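Local atomic coordinates of ssDNA binding protein (Aeropyrum pernix, PDB entry 4PSN), a protein that binds single-stranded DNA, probably by holding the strand in a system of tunnels formed between its subunits. Residues C[64-75]-C[86-97]. Sequence-based numbering, arbitrary orientation.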
loop_
_atom_site.group_PDB
_atom_site.type_symbol
_atom_site.label_atom_id
_atom_site.label_comp_id
_atom_site.label_asym_id
_atom_site.label_seq_id
_atom_site.Cartn_x
_atom_site.Cartn_y
_atom_site.Cartn_z
ATOM N N ALA C 64 0.334 -5.915 24.462
ATOM C CA ALA C 64 -0.067 -4.852 23.526
ATOM C C ALA C 64 -1.565 -4.582 23.639
ATOM O O ALA C 64 -2.353 -5.508 23.757
ATOM C CB ALA C 64 0.283 -5.219 22.091
ATOM N N ASP C 65 -1.950 -3.311 23.606
ATOM C CA ASP C 65 -3.355 -2.933 23.536
ATOM C C ASP C 65 -3.820 -3.101 22.092
ATOM O O ASP C 65 -3.010 -3.003 21.167
ATOM C CB ASP C 65 -3.518 -1.475 23.968
ATOM C CG ASP C 65 -4.970 -1.043 24.034
ATOM O OD1 ASP C 65 -5.669 -1.465 24.984
ATOM O OD2 ASP C 65 -5.411 -0.273 23.148
ATOM N N LYS C 66 -5.113 -3.338 21.888
ATOM C CA LYS C 66 -5.616 -3.532 20.535
ATOM C C LYS C 66 -5.404 -2.294 19.647
ATOM O O LYS C 66 -5.394 -2.400 18.420
ATOM C CB LYS C 66 -7.081 -3.985 20.540
ATOM C CG LYS C 66 -8.074 -2.956 21.048
ATOM C CD LYS C 66 -9.294 -3.634 21.696
ATOM C CE LYS C 66 -10.151 -2.619 22.468
ATOM N NZ LYS C 66 -11.179 -3.252 23.350
ATOM N N LEU C 67 -5.208 -1.133 20.272
ATOM C CA LEU C 67 -5.043 0.121 19.540
ATOM C C LEU C 67 -3.582 0.571 19.430
ATOM O O LEU C 67 -3.283 1.655 18.923
ATOM C CB LEU C 67 -5.886 1.221 20.184
ATOM C CG LEU C 67 -7.393 1.041 19.997
ATOM C CD1 LEU C 67 -8.161 2.137 20.724
ATOM C CD2 LEU C 67 -7.721 1.033 18.512
ATOM N N ASP C 68 -2.668 -0.253 19.914
ATOM C CA ASP C 68 -1.259 0.032 19.714
ATOM C C ASP C 68 -0.880 -0.348 18.275
ATOM O O ASP C 68 -1.711 -0.860 17.522
ATOM C CB ASP C 68 -0.415 -0.756 20.708
ATOM C CG ASP C 68 -0.538 -0.238 22.124
ATOM O OD1 ASP C 68 -0.948 0.935 22.344
ATOM O OD2 ASP C 68 -0.185 -1.020 23.022
ATOM N N VAL C 69 0.361 -0.077 17.889
ATOM C CA VAL C 69 0.834 -0.423 16.549
ATOM C C VAL C 69 1.946 -1.461 16.687
ATOM O O VAL C 69 2.753 -1.383 17.607
ATOM C CB VAL C 69 1.351 0.817 15.815
ATOM C CG1 VAL C 69 2.121 0.435 14.548
ATOM C CG2 VAL C 69 0.191 1.757 15.484
ATOM N N VAL C 70 1.966 -2.450 15.802
ATOM C CA VAL C 70 3.011 -3.460 15.807
ATOM C C VAL C 70 3.559 -3.635 14.406
ATOM O O VAL C 70 2.956 -3.195 13.437
ATOM C CB VAL C 70 2.477 -4.824 16.264
ATOM C CG1 VAL C 70 2.112 -4.793 17.751
ATOM C CG2 VAL C 70 1.274 -5.230 15.405
ATOM N N ARG C 71 4.701 -4.289 14.301
ATOM C CA ARG C 71 5.262 -4.645 13.008
ATOM C C ARG C 71 5.980 -5.953 13.253
ATOM O O ARG C 71 6.741 -6.072 14.209
ATOM C CB ARG C 71 6.247 -3.575 12.516
ATOM C CG ARG C 71 6.875 -3.888 11.144
ATOM C CD ARG C 71 7.386 -2.616 10.455
ATOM N NE ARG C 71 8.536 -2.052 11.159
ATOM C CZ ARG C 71 9.116 -0.886 10.859
ATOM N NH1 ARG C 71 10.153 -0.471 11.570
ATOM N NH2 ARG C 71 8.667 -0.144 9.848
ATOM N N ILE C 72 5.734 -6.935 12.396
ATOM C CA ILE C 72 6.196 -8.294 12.644
ATOM C C ILE C 72 6.848 -8.845 11.405
ATOM O O ILE C 72 6.422 -8.566 10.294
ATOM C CB ILE C 72 4.996 -9.228 13.012
ATOM C CG1 ILE C 72 4.263 -8.676 14.234
ATOM C CG2 ILE C 72 5.471 -10.651 13.273
ATOM C CD1 ILE C 72 2.987 -9.379 14.550
ATOM N N GLN C 73 7.902 -9.618 11.598
ATOM C CA GLN C 73 8.528 -10.281 10.484
ATOM C C GLN C 73 9.084 -11.597 10.976
ATOM O O GLN C 73 9.512 -11.717 12.131
ATOM C CB GLN C 73 9.613 -9.401 9.845
ATOM C CG GLN C 73 10.845 -9.175 10.677
ATOM C CD GLN C 73 11.982 -8.587 9.848
ATOM O OE1 GLN C 73 11.881 -7.458 9.358
ATOM N NE2 GLN C 73 13.063 -9.365 9.662
ATOM N N ILE C 74 9.029 -12.602 10.114
ATOM C CA ILE C 74 9.599 -13.902 10.438
ATOM C C ILE C 74 9.919 -14.609 9.133
ATOM O O ILE C 74 9.164 -14.499 8.173
ATOM C CB ILE C 74 8.613 -14.732 11.272
ATOM C CG1 ILE C 74 9.229 -16.064 11.698
ATOM C CG2 ILE C 74 7.297 -14.940 10.505
ATOM C CD1 ILE C 74 8.275 -16.867 12.622
ATOM N N ASP C 75 11.055 -15.292 9.080
ATOM C CA ASP C 75 11.438 -16.003 7.867
ATOM C C ASP C 75 10.702 -17.338 7.797
ATOM O O ASP C 75 10.282 -17.881 8.826
ATOM C CB ASP C 75 12.954 -16.255 7.823
ATOM C CG ASP C 75 13.779 -14.965 7.692
ATOM O OD1 ASP C 75 13.212 -13.874 7.453
ATOM O OD2 ASP C 75 15.018 -15.060 7.820
ATOM N N ASP C 86 10.796 -20.102 10.782
ATOM C CA ASP C 86 11.994 -20.117 11.606
ATOM C C ASP C 86 11.845 -19.118 12.734
ATOM O O ASP C 86 12.049 -17.924 12.546
ATOM C CB ASP C 86 13.249 -19.795 10.797
ATOM C CG ASP C 86 14.522 -19.946 11.625
ATOM O OD1 ASP C 86 14.427 -19.926 12.872
ATOM O OD2 ASP C 86 15.616 -20.083 11.035
ATOM N N PHE C 87 11.504 -19.600 13.921
ATOM C CA PHE C 87 11.194 -18.665 14.989
ATOM C C PHE C 87 12.403 -17.928 15.550
ATOM O O PHE C 87 12.243 -16.926 16.238
ATOM C CB PHE C 87 10.337 -19.312 16.071
ATOM C CG PHE C 87 8.911 -19.547 15.643
ATOM C CD1 PHE C 87 7.970 -18.543 15.751
ATOM C CD2 PHE C 87 8.519 -20.770 15.123
ATOM C CE1 PHE C 87 6.647 -18.755 15.354
ATOM C CE2 PHE C 87 7.206 -20.990 14.728
ATOM C CZ PHE C 87 6.269 -19.982 14.842
ATOM N N SER C 88 13.606 -18.392 15.223
ATOM C CA SER C 88 14.820 -17.655 15.579
ATOM C C SER C 88 14.949 -16.363 14.761
ATOM O O SER C 88 15.808 -15.526 15.039
ATOM C CB SER C 88 16.076 -18.519 15.404
ATOM O OG SER C 88 16.453 -18.622 14.039
ATOM N N THR C 89 14.094 -16.192 13.755
ATOM C CA THR C 89 14.138 -14.967 12.959
ATOM C C THR C 89 12.952 -14.069 13.249
ATOM O O THR C 89 12.747 -13.058 12.581
ATOM C CB THR C 89 14.145 -15.268 11.459
ATOM O OG1 THR C 89 12.888 -15.850 11.095
ATOM C CG2 THR C 89 15.287 -16.233 11.115
ATOM N N LEU C 90 12.160 -14.443 14.241
ATOM C CA LEU C 90 10.986 -13.656 14.574
ATOM C C LEU C 90 11.422 -12.315 15.148
ATOM O O LEU C 90 12.242 -12.257 16.057
ATOM C CB LEU C 90 10.100 -14.401 15.577
ATOM C CG LEU C 90 8.936 -13.568 16.111
ATOM C CD1 LEU C 90 7.973 -13.211 14.991
ATOM C CD2 LEU C 90 8.217 -14.312 17.241
ATOM N N ARG C 91 10.874 -11.234 14.610
ATOM C CA ARG C 91 11.169 -9.911 15.128
ATOM C C ARG C 91 9.864 -9.172 15.290
ATOM O O ARG C 91 9.044 -9.150 14.380
ATOM C CB ARG C 91 12.095 -9.150 14.180
ATOM C CG ARG C 91 12.346 -7.716 14.603
ATOM C CD ARG C 91 12.891 -6.873 13.449
ATOM N NE ARG C 91 14.214 -7.311 13.016
ATOM C CZ ARG C 91 14.853 -6.825 11.955
ATOM N NH1 ARG C 91 14.287 -5.880 11.209
ATOM N NH2 ARG C 91 16.058 -7.285 11.640
ATOM N N VAL C 92 9.657 -8.582 16.461
ATOM C CA VAL C 92 8.431 -7.843 16.709
ATOM C C VAL C 92 8.799 -6.458 17.208
ATOM O O VAL C 92 9.705 -6.306 18.019
ATOM C CB VAL C 92 7.521 -8.571 17.726
ATOM C CG1 VAL C 92 6.367 -7.670 18.148
ATOM C CG2 VAL C 92 6.979 -9.878 17.137
ATOM N N GLU C 93 8.131 -5.445 16.671
ATOM C CA GLU C 93 8.276 -4.088 17.168
ATOM C C GLU C 93 6.927 -3.646 17.705
ATOM O O GLU C 93 5.886 -4.060 17.207
ATOM C CB GLU C 93 8.748 -3.150 16.059
ATOM C CG GLU C 93 10.180 -3.426 15.591
ATOM C CD GLU C 93 10.451 -2.861 14.204
ATOM O OE1 GLU C 93 10.106 -3.540 13.207
ATOM O OE2 GLU C 93 10.991 -1.733 14.111
ATOM N N LEU C 94 6.952 -2.812 18.731
ATOM C CA LEU C 94 5.731 -2.330 19.336
ATOM C C LEU C 94 5.855 -0.844 19.626
ATOM O O LEU C 94 6.909 -0.363 20.067
ATOM C CB LEU C 94 5.438 -3.110 20.626
ATOM C CG LEU C 94 4.301 -2.615 21.523
ATOM C CD1 LEU C 94 2.959 -2.810 20.849
ATOM C CD2 LEU C 94 4.353 -3.336 22.888
ATOM N N TRP C 95 4.764 -0.129 19.383
ATOM C CA TRP C 95 4.679 1.283 19.676
ATOM C C TRP C 95 3.407 1.475 20.493
ATOM O O TRP C 95 2.319 1.047 20.083
ATOM C CB TRP C 95 4.578 2.093 18.371
ATOM C CG TRP C 95 5.784 2.084 17.454
ATOM C CD1 TRP C 95 6.733 3.064 17.350
ATOM C CD2 TRP C 95 6.126 1.091 16.465
ATOM N NE1 TRP C 95 7.659 2.730 16.382
ATOM C CE2 TRP C 95 7.304 1.531 15.819
ATOM C CE3 TRP C 95 5.553 -0.125 16.066
ATOM C CZ2 TRP C 95 7.930 0.794 14.802
ATOM C CZ3 TRP C 95 6.169 -0.855 15.053
ATOM C CH2 TRP C 95 7.349 -0.392 14.434
ATOM N N ARG C 96 3.528 2.114 21.650
ATOM C CA ARG C 96 2.356 2.284 22.501
ATOM C C ARG C 96 1.622 3.603 22.262
ATOM O O ARG C 96 2.229 4.666 22.196
ATOM C CB ARG C 96 2.740 2.131 23.971
ATOM C CG ARG C 96 3.269 0.747 24.287
ATOM C CD ARG C 96 3.183 0.466 25.757
ATOM N NE ARG C 96 3.761 -0.824 26.104
ATOM C CZ ARG C 96 3.094 -1.975 26.104
ATOM N NH1 ARG C 96 1.816 -2.011 25.750
ATOM N NH2 ARG C 96 3.718 -3.092 26.455
ATOM N N ARG C 97 0.303 3.516 22.145
ATOM C CA ARG C 97 -0.523 4.682 21.839
ATOM C C ARG C 97 -0.435 5.800 22.890
ATOM O O ARG C 97 -0.524 5.555 24.085
ATOM C CB ARG C 97 -1.973 4.237 21.669
ATOM C CG ARG C 97 -2.914 5.314 21.167
ATOM C CD ARG C 97 -4.328 4.757 20.999
ATOM N NE ARG C 97 -5.333 5.778 21.278
ATOM C CZ ARG C 97 -5.939 5.935 22.452
ATOM N NH1 ARG C 97 -5.659 5.119 23.465
ATOM N NH2 ARG C 97 -6.833 6.905 22.611
HETATM O O HOH W 1 9.680 -6.138 13.126
HETATM O O HOH W 2 12.913 -12.251 9.940
#
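The R71 guanidinium has W95 CH2 over one face and the E93 carboxylate at its edge, near its plane. Side-on, NE reaches E93 OE1 and NH1 reaches E93 OE2, both at 3.0 Å; the carboxylate is turned 40° from the guanidinium, and OE1 is met from above the carboxylate plane. CG of R71 stands anti to the backbone N, and the bend at chi3 (68°) swings the guanidinium alongside E93. With R71 cut back to an alanine, both bonds go, and the E93 carboxylate is likely to be left without its counter-charge and less firmly fixed in its rotation, the W95 ring less covered. W95 sets its ring edge against V69 O and R71 CB, the latter 3.7 Å from CZ3; its NE1 bonds to L67 O of the second subunit. Farther along, the Q73 amide stacks on one face of the R91 guanidinium, 23° from parallel, and both groups also bind D31 of the third subunit. These pairs share one face of an antiparallel beta hairpin, strands 69-78 and 83-97, whose sheet continues through W95, R96 and R97 into the second subunit. V70, I72, V92 and L94 occupy the other face, where I72 and V92 meet L58 of helix 40-61. At one end D68 OD1 accepts R97 N at 2.9 Å, while OD2 makes a long salt bridge of 3.5 Å to R96 NH1; the R96 guanidinium also bonds to L62 O through NH2 and K63 O through NH1. At the other, I74 CD1 lies over the F87 ring, 4.0 Å from its centroid, and T89 OG1 accepts D75 N (2.8 Å) while donating to D86 O.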